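Local coordinates for acetylornithine aminotransferase (Aquifex aeolicus, PDB 2EH6), which catalyses the pyridoxal phosphate-dependent transfer of an amino group between N(2)-acetyl-L-ornithine and 2-oxoglutarate, a step of arginine biosynthesis, at residues Gly245-Gly250 against Cys278-Val283; His77-His82 against Val283-Val288; Leu334-Lys339 against Ile368-Glu373; Leu341-Asn344 against Val350-Phe353; Leu105-Trp110 against Pro149-Phe154. One frame throughout, in Å; residues are numbered along the deposited sequence.

Interaction 1: residues Gly245-Gly250 against Cys278-Val283; sequences GGVPIG and CRAGTV
In the glycine-rich loop between strands 236-239 and 250-255 of the large aminotransferase sheet, V247 and I249 point at helix 275-308, meeting the A280 side chain and the C278 backbone. The one close side-chain meeting is hydrophobic: V247 CG2 lies 3.8 Å from A280 CB. Because V247 CG1 stands anti to the backbone N (chi1 178°), CG2 is the branch turned to the helix, and the small alanine lets the loop come near. I249, its chain extended, brings CD1 to 4.4 Å from C278 N, near the start of this helical segment. G281 presents bare backbone here; a CB on it would lie 3.6 Å from I249 CD1. Glycine also suits G246, whose phi of 132° would drive a side chain into the carbonyl before it. Within the helix, T282 OG1 reaches C278 O at 2.9 Å, and T282 N bonds the same oxygen from the opposite face of its plane. The I249 side chain is about 9 Å from the bound cofactor. Helix 47-59 packs against V247 through L53, helix 70-81 against I249 through L75 and C278 through W71, G250 hydrogen-bonds with A92, and P248 packs on N274 of the second subunit.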
# COMPACT_ATOMS: atom_id res chain seq x y z
N GLY A 245 4.49 -0.57 -13.98
CA GLY A 245 4.56 0.43 -15.05
C GLY A 245 3.78 1.71 -14.79
O GLY A 245 3.50 2.47 -15.72
N GLY A 246 3.44 1.95 -13.53
CA GLY A 246 2.68 3.15 -13.20
C GLY A 246 1.50 2.82 -12.30
O GLY A 246 1.03 3.66 -11.54
N VAL A 247 1.01 1.59 -12.41
CA VAL A 247 -0.11 1.14 -11.57
C VAL A 247 0.49 0.62 -10.25
O VAL A 247 1.47 -0.13 -10.27
CB VAL A 247 -0.89 0.00 -12.27
CG1 VAL A 247 -2.03 -0.49 -11.37
CG2 VAL A 247 -1.45 0.51 -13.61
N PRO A 248 -0.08 1.01 -9.10
CA PRO A 248 0.45 0.55 -7.81
C PRO A 248 0.42 -0.96 -7.66
O PRO A 248 -0.62 -1.59 -7.86
CB PRO A 248 -0.45 1.23 -6.78
CG PRO A 248 -0.94 2.47 -7.52
CD PRO A 248 -1.21 1.93 -8.89
N ILE A 249 1.56 -1.54 -7.30
CA ILE A 249 1.65 -2.98 -7.10
C ILE A 249 2.92 -3.29 -6.33
O ILE A 249 3.89 -2.54 -6.39
CB ILE A 249 1.66 -3.74 -8.46
CG1 ILE A 249 1.55 -5.25 -8.23
CG2 ILE A 249 2.93 -3.40 -9.23
CD1 ILE A 249 1.35 -6.07 -9.52
N GLY A 250 2.91 -4.39 -5.60
CA GLY A 250 4.07 -4.79 -4.85
C GLY A 250 4.00 -6.29 -4.68
O GLY A 250 2.97 -6.90 -4.95
N CYS A 278 -2.48 -6.58 -11.69
CA CYS A 278 -1.92 -7.77 -12.31
C CYS A 278 -1.88 -7.68 -13.83
O CYS A 278 -0.97 -8.21 -14.47
CB CYS A 278 -2.69 -9.01 -11.86
SG CYS A 278 -2.40 -9.46 -10.11
N ARG A 279 -2.86 -7.00 -14.43
CA ARG A 279 -2.88 -6.85 -15.88
C ARG A 279 -1.67 -5.99 -16.26
O ARG A 279 -0.99 -6.24 -17.26
CB ARG A 279 -4.18 -6.18 -16.32
CG ARG A 279 -4.42 -6.12 -17.83
CD ARG A 279 -4.72 -7.48 -18.44
NE ARG A 279 -5.03 -7.38 -19.87
CZ ARG A 279 -6.25 -7.15 -20.37
NH1 ARG A 279 -7.30 -7.01 -19.58
NH2 ARG A 279 -6.41 -7.06 -21.69
N ALA A 280 -1.41 -4.96 -15.46
CA ALA A 280 -0.28 -4.08 -15.71
C ALA A 280 1.03 -4.84 -15.58
O ALA A 280 1.89 -4.78 -16.46
CB ALA A 280 -0.30 -2.91 -14.73
N GLY A 281 1.17 -5.56 -14.47
CA GLY A 281 2.38 -6.33 -14.24
C GLY A 281 2.64 -7.36 -15.32
O GLY A 281 3.78 -7.58 -15.70
N THR A 282 1.58 -7.99 -15.82
CA THR A 282 1.73 -8.99 -16.86
C THR A 282 2.30 -8.36 -18.13
O THR A 282 3.16 -8.95 -18.80
CB THR A 282 0.39 -9.66 -17.19
OG1 THR A 282 -0.01 -10.47 -16.08
CG2 THR A 282 0.51 -10.53 -18.43
N VAL A 283 1.82 -7.17 -18.47
CA VAL A 283 2.31 -6.48 -19.66
C VAL A 283 3.76 -6.06 -19.47
O VAL A 283 4.60 -6.28 -20.34
CB VAL A 283 1.45 -5.23 -19.97
CG1 VAL A 283 2.09 -4.45 -21.10
CG2 VAL A 283 0.03 -5.63 -20.35

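Interaction 2: residues His77-His82 against Val283-Val288; sequences HKLVKH and VVVDEV
K78 NZ and D286 OD1 form a stretched salt bridge, 3.4 Å long and weak as a hydrogen bond, between two neighbouring helices of the aminotransferase fold, 70-81 and 275-308. A water gives the pair a second link, donating to D286 OD2 at 3.2 Å and weakly accepting from K78 NZ. The lysine runs out from its helix and bends at its last torsion (chi4 -66°), and its side chain crosses that of the aspartate at about a right angle. A long, flexible cation and a short carboxylate suit this partly exposed margin, where water can join the pair. Further in, the contact turns apolar. V285 uses both branches, CG1 packing 4.0 Å from K78 CB and CG2 standing 4.0 Å from L79 CD2. With 10.6 Å and 35° between their local axes the helices are not tightly packed, and the two methyls of V285, with the longer L79 and K78, bridge the space between them. F224 and L243 also pack on V285. The H77 ring stacks on Y2 of the second subunit. H82, whose ring meets F224, turns back towards K78, where its ND1 makes a weak 3.5 Å hydrogen bond to K78 O.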
# COMPACT_ATOMS: atom_id res chain seq x y z
N HIS A 77 3.44 -16.75 -11.88
CA HIS A 77 4.13 -17.72 -12.71
C HIS A 77 5.27 -17.06 -13.49
O HIS A 77 6.37 -17.59 -13.57
CB HIS A 77 3.13 -18.37 -13.67
CG HIS A 77 3.70 -19.48 -14.50
ND1 HIS A 77 5.05 -19.77 -14.51
CD2 HIS A 77 3.11 -20.36 -15.33
CE1 HIS A 77 5.26 -20.79 -15.32
NE2 HIS A 77 4.11 -21.17 -15.84
N LYS A 78 5.00 -15.89 -14.07
CA LYS A 78 6.02 -15.18 -14.84
C LYS A 78 7.16 -14.69 -13.95
O LYS A 78 8.32 -14.70 -14.35
CB LYS A 78 5.40 -14.01 -15.60
CG LYS A 78 4.43 -14.42 -16.68
CD LYS A 78 3.60 -13.24 -17.16
CE LYS A 78 2.47 -13.69 -18.09
NZ LYS A 78 2.99 -14.25 -19.36
N LEU A 79 6.83 -14.26 -12.73
CA LEU A 79 7.85 -13.78 -11.81
C LEU A 79 8.69 -14.93 -11.26
O LEU A 79 9.90 -14.80 -11.07
CB LEU A 79 7.21 -13.02 -10.65
CG LEU A 79 6.56 -11.67 -10.97
CD1 LEU A 79 5.86 -11.13 -9.73
CD2 LEU A 79 7.62 -10.68 -11.45
N VAL A 80 8.06 -16.07 -11.01
CA VAL A 80 8.78 -17.22 -10.49
C VAL A 80 9.70 -17.82 -11.56
O VAL A 80 10.79 -18.30 -11.25
CB VAL A 80 7.80 -18.31 -9.97
CG1 VAL A 80 8.59 -19.52 -9.46
CG2 VAL A 80 6.94 -17.74 -8.84
N LYS A 81 9.25 -17.79 -12.81
CA LYS A 81 10.03 -18.32 -13.92
C LYS A 81 11.44 -17.74 -13.98
O LYS A 81 12.39 -18.41 -14.39
CB LYS A 81 9.32 -18.05 -15.25
CG LYS A 81 10.08 -18.54 -16.47
CD LYS A 81 9.40 -18.14 -17.77
CE LYS A 81 9.40 -16.63 -17.97
NZ LYS A 81 8.80 -16.26 -19.29
N HIS A 82 11.59 -16.48 -13.56
CA HIS A 82 12.90 -15.84 -13.58
C HIS A 82 13.66 -15.97 -12.27
O HIS A 82 14.82 -15.57 -12.19
CB HIS A 82 12.76 -14.35 -13.93
CG HIS A 82 12.53 -14.09 -15.38
ND1 HIS A 82 11.36 -14.43 -16.03
CD2 HIS A 82 13.31 -13.49 -16.31
CE1 HIS A 82 11.44 -14.05 -17.30
NE2 HIS A 82 12.61 -13.48 -17.49
N VAL A 283 1.82 -7.17 -18.47
CA VAL A 283 2.31 -6.48 -19.66
C VAL A 283 3.76 -6.06 -19.47
O VAL A 283 4.60 -6.28 -20.34
CB VAL A 283 1.45 -5.23 -19.97
CG1 VAL A 283 2.09 -4.45 -21.10
CG2 VAL A 283 0.03 -5.63 -20.35
N VAL A 284 4.05 -5.45 -18.32
CA VAL A 284 5.40 -4.99 -18.03
C VAL A 284 6.42 -6.13 -18.02
O VAL A 284 7.49 -6.02 -18.61
CB VAL A 284 5.44 -4.27 -16.67
CG1 VAL A 284 6.88 -3.97 -16.28
CG2 VAL A 284 4.63 -2.98 -16.75
N VAL A 285 6.09 -7.22 -17.35
CA VAL A 285 7.02 -8.34 -17.30
C VAL A 285 7.35 -8.89 -18.69
O VAL A 285 8.52 -9.16 -18.98
CB VAL A 285 6.49 -9.46 -16.38
CG1 VAL A 285 7.38 -10.69 -16.50
CG2 VAL A 285 6.50 -8.95 -14.93
N ASP A 286 6.35 -9.04 -19.54
CA ASP A 286 6.59 -9.55 -20.89
C ASP A 286 7.44 -8.57 -21.70
O ASP A 286 8.39 -8.97 -22.37
CB ASP A 286 5.28 -9.82 -21.63
CG ASP A 286 4.53 -11.01 -21.08
OD1 ASP A 286 5.16 -11.84 -20.39
OD2 ASP A 286 3.32 -11.13 -21.36
N GLU A 287 7.09 -7.29 -21.63
CA GLU A 287 7.82 -6.28 -22.37
C GLU A 287 9.24 -6.08 -21.87
O GLU A 287 10.17 -5.94 -22.65
CB GLU A 287 7.07 -4.94 -22.33
CG GLU A 287 5.71 -4.99 -23.00
CD GLU A 287 5.81 -5.38 -24.47
OE1 GLU A 287 6.47 -4.65 -25.23
OE2 GLU A 287 5.22 -6.41 -24.86
N VAL A 288 9.40 -6.06 -20.55
CA VAL A 288 10.71 -5.86 -19.95
C VAL A 288 11.72 -6.95 -20.28
O VAL A 288 12.88 -6.65 -20.56
CB VAL A 288 10.60 -5.74 -18.41
CG1 VAL A 288 11.97 -5.88 -17.77
CG2 VAL A 288 10.00 -4.39 -18.05
O HOH W 1 0.80 -13.07 -21.64

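Interaction 3: residues Leu334-Lys339 against Ile368-Glu373; sequences LKALEK and ISVLRE
V370 projects from helix 361-374 into the crook where helix 330-338 ends, its CG1 lying 4.0 Å from K339 CB and 4.3 Å from A336 CA. V370 CG1 and A336 CB are 4.5 Å apart, a loose apolar contact; with only a methyl at A336, the CA atoms of A336 and V370 come to 6.7 Å. K339 reaches over the neighbouring helix, its NZ 4.2 Å from E373 CB. K339 is the first residue to leave helical geometry, and its side chain kinks at chi2 (-147°) before crossing that of E373 at about a right angle. The glutamate folds its own chain the other way, so the opposite charges do not meet: K339 NZ remains 5.2 Å from E373 OE1, while E373 OE2 makes a long ion pair with R372. Behind this layer, I343 and L341 of strand 341-346 support A336 and V370 respectively, and I374 packs on both A336 and K339. The contact thus joins two helices lying against the mixed sheet that includes strands 341-346 and 350-353. With no hydrogen bond across it, cohesion rests on a thin apolar seam, and the exposed K339 and E373 would probably add no more than a weak, long-range attraction.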
# COMPACT_ATOMS: atom_id res chain seq x y z
N LEU A 334 17.02 21.92 -10.62
CA LEU A 334 16.24 23.05 -11.11
C LEU A 334 16.73 23.53 -12.47
O LEU A 334 15.93 23.77 -13.38
CB LEU A 334 16.31 24.21 -10.11
CG LEU A 334 15.53 24.03 -8.81
CD1 LEU A 334 15.71 25.26 -7.93
CD2 LEU A 334 14.05 23.82 -9.12
N LYS A 335 18.04 23.66 -12.63
CA LYS A 335 18.61 24.10 -13.89
C LYS A 335 18.26 23.13 -15.02
O LYS A 335 17.92 23.55 -16.12
CB LYS A 335 20.13 24.23 -13.78
CG LYS A 335 20.58 25.38 -12.87
CD LYS A 335 22.08 25.40 -12.67
CE LYS A 335 22.50 26.57 -11.77
NZ LYS A 335 23.96 26.58 -11.49
N ALA A 336 18.33 21.83 -14.73
CA ALA A 336 18.01 20.83 -15.73
C ALA A 336 16.52 20.93 -16.07
O ALA A 336 16.12 20.83 -17.23
CB ALA A 336 18.34 19.43 -15.21
N LEU A 337 15.71 21.12 -15.03
CA LEU A 337 14.27 21.24 -15.20
C LEU A 337 13.96 22.38 -16.18
O LEU A 337 13.20 22.21 -17.13
CB LEU A 337 13.61 21.53 -13.85
CG LEU A 337 12.09 21.71 -13.81
CD1 LEU A 337 11.41 20.42 -14.22
CD2 LEU A 337 11.67 22.11 -12.40
N GLU A 338 14.57 23.53 -15.93
CA GLU A 338 14.37 24.70 -16.77
C GLU A 338 14.74 24.38 -18.22
O GLU A 338 14.14 24.93 -19.15
CB GLU A 338 15.22 25.86 -16.25
CG GLU A 338 14.93 27.22 -16.87
CD GLU A 338 15.45 27.33 -18.30
OE1 GLU A 338 16.67 27.15 -18.50
OE2 GLU A 338 14.63 27.62 -19.20
N LYS A 339 15.70 23.49 -18.42
CA LYS A 339 16.12 23.13 -19.77
C LYS A 339 15.39 21.92 -20.34
O LYS A 339 15.86 21.30 -21.29
CB LYS A 339 17.63 22.88 -19.81
CG LYS A 339 18.46 24.08 -19.36
CD LYS A 339 19.78 24.16 -20.10
CE LYS A 339 20.53 25.43 -19.73
NZ LYS A 339 21.49 25.84 -20.80
N ILE A 368 22.57 14.09 -21.97
CA ILE A 368 23.98 14.36 -21.77
C ILE A 368 24.31 15.81 -22.14
O ILE A 368 25.04 16.49 -21.43
CB ILE A 368 24.86 13.41 -22.59
CG1 ILE A 368 24.75 11.98 -22.03
CG2 ILE A 368 26.31 13.88 -22.58
CD1 ILE A 368 25.20 11.84 -20.58
N SER A 369 23.76 16.28 -23.26
CA SER A 369 24.01 17.64 -23.70
C SER A 369 23.60 18.64 -22.62
O SER A 369 24.35 19.56 -22.29
CB SER A 369 23.23 17.92 -25.00
OG SER A 369 23.57 19.19 -25.53
N VAL A 370 22.40 18.46 -22.07
CA VAL A 370 21.90 19.34 -21.02
C VAL A 370 22.82 19.30 -19.81
O VAL A 370 23.12 20.33 -19.21
CB VAL A 370 20.48 18.93 -20.59
CG1 VAL A 370 20.08 19.70 -19.34
CG2 VAL A 370 19.50 19.20 -21.72
N LEU A 371 23.26 18.10 -19.45
CA LEU A 371 24.16 17.93 -18.31
C LEU A 371 25.48 18.65 -18.55
O LEU A 371 26.01 19.31 -17.66
CB LEU A 371 24.41 16.44 -18.07
CG LEU A 371 23.20 15.65 -17.55
CD1 LEU A 371 23.55 14.17 -17.47
CD2 LEU A 371 22.80 16.18 -16.19
N ARG A 372 26.01 18.51 -19.76
CA ARG A 372 27.27 19.16 -20.11
C ARG A 372 27.14 20.67 -19.94
O ARG A 372 28.06 21.34 -19.48
CB ARG A 372 27.65 18.82 -21.56
CG ARG A 372 29.01 19.37 -22.00
CD ARG A 372 29.39 18.85 -23.38
NE ARG A 372 30.77 19.16 -23.76
CZ ARG A 372 31.20 20.35 -24.20
NH1 ARG A 372 30.36 21.36 -24.33
NH2 ARG A 372 32.48 20.51 -24.52
N GLU A 373 25.98 21.21 -20.31
CA GLU A 373 25.75 22.64 -20.21
C GLU A 373 25.48 23.18 -18.81
O GLU A 373 25.68 24.37 -18.56
CB GLU A 373 24.60 23.06 -21.14
CG GLU A 373 24.92 22.93 -22.62
CD GLU A 373 26.15 23.74 -23.03
OE1 GLU A 373 26.14 24.98 -22.85
OE2 GLU A 373 27.12 23.13 -23.53

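Interaction 4: residues Leu341-Asn344 against Val350-Phe353; sequences LLIN and VLRF
N344 and R352 form the antiparallel hydrogen-bonded pair of the beta hairpin made by strands 341-346 and 350-353. R352 N donates to N344 O at 2.7 Å; the return bond, N344 N to R352 O, is weak at 3.3 Å. Both side chains leave with CG anti to the backbone N and run alongside each other. The arginine then bends at chi3 (47°), which turns its NE and NH2 edge onto N344 OD1, with bonds of 3.1 and 3.0 Å respectively. The oxygen lies in the guanidinium plane, yet both donors approach it from one face of the amide, whose plane is turned 50° from the guanidinium. On the other side of the strands, I343 puts CG1 between the backbone N and carbonyl carbon (chi1 55°), carrying CD1 to 3.9 Å from L351 CD2. Its CG2 meets the F353 ring edge, 3.9 Å from CE1. These branched and aromatic groups suit the side covered by helices 330-338 and 361-374. Were R352 replaced by an alanine, N344 OD1 would probably lose both its guanidinium donors and the amide be set free to turn. R352 also bonds weakly to Q215, and its nearest side-chain atom is about 6 Å from the bound cofactor. The two bonds to one oxygen, with the weak Q215 bond, probably restrict the guanidinium's rotation, consistent with the carboxylate-binding role of the corresponding arginine in relatives such as ornithine aminotransferase.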
# COMPACT_ATOMS: atom_id res chain seq x y z
N LEU A 341 14.69 18.92 -18.81
CA LEU A 341 15.22 17.62 -18.41
C LEU A 341 14.92 17.35 -16.95
O LEU A 341 15.24 18.16 -16.08
CB LEU A 341 16.74 17.53 -18.63
CG LEU A 341 17.35 16.21 -18.13
CD1 LEU A 341 16.88 15.07 -19.03
CD2 LEU A 341 18.87 16.29 -18.14
N LEU A 342 14.31 16.20 -16.68
CA LEU A 342 13.98 15.80 -15.32
C LEU A 342 15.03 14.85 -14.77
O LEU A 342 15.19 13.73 -15.27
CB LEU A 342 12.62 15.10 -15.27
CG LEU A 342 11.39 15.83 -15.82
CD1 LEU A 342 10.17 14.92 -15.66
CD2 LEU A 342 11.19 17.14 -15.08
N ILE A 343 15.76 15.30 -13.75
CA ILE A 343 16.77 14.48 -13.10
C ILE A 343 16.46 14.53 -11.60
O ILE A 343 15.64 15.33 -11.16
CB ILE A 343 18.21 14.98 -13.37
CG1 ILE A 343 18.36 16.45 -12.97
CG2 ILE A 343 18.56 14.79 -14.84
CD1 ILE A 343 19.75 17.01 -13.23
N ASN A 344 17.13 13.68 -10.83
CA ASN A 344 16.89 13.62 -9.39
C ASN A 344 18.17 13.78 -8.58
O ASN A 344 19.25 13.41 -9.02
CB ASN A 344 16.20 12.30 -9.04
CG ASN A 344 15.97 12.13 -7.56
OD1 ASN A 344 16.67 11.38 -6.89
ND2 ASN A 344 14.97 12.84 -7.03
N VAL A 350 24.36 13.26 -4.87
CA VAL A 350 24.29 12.29 -5.95
C VAL A 350 23.11 12.50 -6.89
O VAL A 350 21.96 12.41 -6.48
CB VAL A 350 24.21 10.84 -5.41
CG1 VAL A 350 24.17 9.85 -6.57
CG2 VAL A 350 25.42 10.56 -4.52
N LEU A 351 23.41 12.80 -8.15
CA LEU A 351 22.37 12.95 -9.14
C LEU A 351 22.03 11.52 -9.53
O LEU A 351 22.91 10.74 -9.89
CB LEU A 351 22.87 13.72 -10.37
CG LEU A 351 22.93 15.24 -10.24
CD1 LEU A 351 23.54 15.83 -11.49
CD2 LEU A 351 21.52 15.79 -10.02
N ARG A 352 20.75 11.17 -9.43
CA ARG A 352 20.31 9.82 -9.76
C ARG A 352 19.51 9.86 -11.06
O ARG A 352 18.67 10.74 -11.25
CB ARG A 352 19.45 9.26 -8.62
CG ARG A 352 18.80 7.92 -8.91
CD ARG A 352 18.09 7.34 -7.69
NE ARG A 352 17.24 8.32 -7.02
CZ ARG A 352 16.33 8.01 -6.10
NH1 ARG A 352 16.15 6.74 -5.74
NH2 ARG A 352 15.62 8.97 -5.52
N PHE A 353 19.79 8.92 -11.96
CA PHE A 353 19.11 8.85 -13.24
C PHE A 353 18.34 7.54 -13.33
O PHE A 353 18.93 6.46 -13.18
CB PHE A 353 20.12 8.94 -14.39
CG PHE A 353 21.09 10.07 -14.25
CD1 PHE A 353 20.68 11.39 -14.45
CD2 PHE A 353 22.41 9.83 -13.89
CE1 PHE A 353 21.57 12.45 -14.29
CE2 PHE A 353 23.32 10.89 -13.72
CZ PHE A 353 22.89 12.20 -13.92

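Interaction 5: residues Leu105-Trp110 against Pro149-Phe154; sequences LARKYW and PLVPGF
R107 reaches across to the loop 149-154 with one direct hydrogen bond, from NH2 to P152 O at 2.8 Å. The oxygen lies in the guanidinium plane and the donor nearly on the extension of the C=O bond (165°), although the N-H itself is bent from the straight line (135°). A chain extended from CG to NE gives the arginine the length to span the gap, since even the nearest CA atoms, those of R107 and G153, are 10.9 Å apart. The other nitrogens are used too: NE bonds W118 O, and NH1 bonds P149 O and F147 O of the second subunit. Several carbonyl oxygens thus surround this buried guanidinium and suit its donors. P149 O in turn accepts from R107 NH1 of the second subunit, and S136 OG accepts from V151 N. Helix 95-112 packs on the large sheet of the aminotransferase fold, the loop 149-154 leads into its edge strand 154-157, and the dimer interface passes through the arginine. A leucine in place of R107 would probably leave P152 O and the second subunit's P149 O without these donors, loosening both the loop and the interface. Van der Waals contacts flank the polar group: V151 CG1 is 3.6 Å from R107 NH1, and F154 CE1 lies obliquely 3.9 Å from NH2. At phi 102° a side chain on G153 would collide with the preceding carbonyl, and a CB would also sit tightly, 3.1 Å from R107 NH2. The F154 ring also meets that of F120.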
# COMPACT_ATOMS: atom_id res chain seq x y z
N LEU A 105 7.19 -12.77 7.14
CA LEU A 105 7.41 -14.15 6.68
C LEU A 105 8.67 -14.76 7.29
O LEU A 105 8.68 -15.92 7.68
CB LEU A 105 7.51 -14.19 5.15
CG LEU A 105 7.78 -15.57 4.51
CD1 LEU A 105 6.63 -16.52 4.79
CD2 LEU A 105 7.97 -15.40 3.01
N ALA A 106 9.73 -13.96 7.36
CA ALA A 106 11.00 -14.42 7.91
C ALA A 106 10.87 -14.77 9.39
O ALA A 106 11.40 -15.78 9.84
CB ALA A 106 12.06 -13.35 7.71
N ARG A 107 10.18 -13.92 10.15
CA ARG A 107 10.00 -14.18 11.57
C ARG A 107 9.13 -15.41 11.80
O ARG A 107 9.49 -16.27 12.61
CB ARG A 107 9.37 -12.97 12.28
CG ARG A 107 10.39 -11.91 12.65
CD ARG A 107 9.81 -10.83 13.55
NE ARG A 107 10.86 -9.93 14.00
CZ ARG A 107 10.65 -8.81 14.70
NH1 ARG A 107 9.41 -8.46 15.03
NH2 ARG A 107 11.68 -8.05 15.06
N LYS A 108 8.01 -15.51 11.09
CA LYS A 108 7.14 -16.66 11.27
C LYS A 108 7.82 -17.94 10.81
O LYS A 108 7.61 -19.01 11.39
CB LYS A 108 5.82 -16.47 10.51
CG LYS A 108 4.84 -17.59 10.78
CD LYS A 108 3.43 -17.23 10.39
CE LYS A 108 2.48 -18.36 10.74
NZ LYS A 108 2.86 -19.62 10.03
N TYR A 109 8.66 -17.83 9.79
CA TYR A 109 9.39 -18.98 9.27
C TYR A 109 10.13 -19.71 10.39
O TYR A 109 9.98 -20.92 10.57
CB TYR A 109 10.39 -18.53 8.21
CG TYR A 109 11.32 -19.63 7.73
CD1 TYR A 109 10.83 -20.70 6.99
CD2 TYR A 109 12.68 -19.59 8.02
CE1 TYR A 109 11.68 -21.71 6.54
CE2 TYR A 109 13.54 -20.59 7.57
CZ TYR A 109 13.03 -21.64 6.83
OH TYR A 109 13.88 -22.64 6.39
N TRP A 110 10.93 -18.96 11.14
CA TRP A 110 11.71 -19.52 12.24
C TRP A 110 10.85 -19.99 13.40
O TRP A 110 11.21 -20.93 14.10
CB TRP A 110 12.76 -18.51 12.72
CG TRP A 110 13.83 -18.25 11.70
CD1 TRP A 110 14.11 -17.06 11.09
CD2 TRP A 110 14.75 -19.21 11.16
NE1 TRP A 110 15.15 -17.22 10.21
CE2 TRP A 110 15.56 -18.53 10.23
CE3 TRP A 110 14.97 -20.58 11.37
CZ2 TRP A 110 16.58 -19.16 9.51
CZ3 TRP A 110 15.98 -21.22 10.66
CH2 TRP A 110 16.78 -20.51 9.74
N PRO A 149 9.09 4.33 19.78
CA PRO A 149 9.93 3.16 19.48
C PRO A 149 9.52 2.42 18.20
O PRO A 149 8.33 2.28 17.90
CB PRO A 149 9.74 2.28 20.71
CG PRO A 149 8.31 2.54 21.05
CD PRO A 149 8.20 4.05 20.92
N LEU A 150 10.52 1.94 17.48
CA LEU A 150 10.29 1.20 16.24
C LEU A 150 10.11 -0.27 16.61
O LEU A 150 10.02 -0.62 17.79
CB LEU A 150 11.50 1.34 15.32
CG LEU A 150 11.94 2.78 15.06
CD1 LEU A 150 13.20 2.77 14.20
CD2 LEU A 150 10.82 3.55 14.37
N VAL A 151 10.04 -1.14 15.60
CA VAL A 151 9.91 -2.56 15.86
C VAL A 151 11.27 -2.97 16.41
O VAL A 151 12.31 -2.63 15.85
CB VAL A 151 9.63 -3.36 14.57
CG1 VAL A 151 9.55 -4.85 14.90
CG2 VAL A 151 8.32 -2.90 13.95
N PRO A 152 11.28 -3.71 17.53
CA PRO A 152 12.55 -4.14 18.12
C PRO A 152 13.27 -5.18 17.27
O PRO A 152 12.65 -5.91 16.51
CB PRO A 152 12.14 -4.73 19.47
CG PRO A 152 10.80 -4.10 19.75
CD PRO A 152 10.15 -4.09 18.39
N GLY A 153 14.60 -5.23 17.40
CA GLY A 153 15.36 -6.23 16.69
C GLY A 153 16.11 -5.86 15.44
O GLY A 153 16.61 -6.75 14.75
N PHE A 154 16.21 -4.57 15.12
CA PHE A 154 16.93 -4.17 13.92
C PHE A 154 18.23 -3.43 14.23
O PHE A 154 18.27 -2.54 15.08
CB PHE A 154 16.04 -3.30 13.02
CG PHE A 154 14.85 -4.04 12.46
CD1 PHE A 154 13.75 -4.32 13.25
CD2 PHE A 154 14.86 -4.48 11.14
CE1 PHE A 154 12.66 -5.02 12.74
CE2 PHE A 154 13.78 -5.18 10.62
CZ PHE A 154 12.67 -5.45 11.42

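How the interactions relate
Interactions 1 and 2 use successive turns of helix 275-308, share V283 and touch, but the first is buried and apolar whereas the second runs from apolar packing to a water-linked ion pair at its margin. Interactions 3 and 4 form another touching pair: helix 330-338 leads into strand 341-346, A336 O probably accepts from L341 N, and L337 CD1 packs on L342 CD2. Here the helix contact is partly exposed and essentially apolar, with a charged rim, while the hairpin is buried and hydrogen-bonded through backbone and side chains near the cofactor. Interaction 5 stands apart, about 44 Å centre to centre from interaction 3, and its buried arginine serves carbonyls of both subunits.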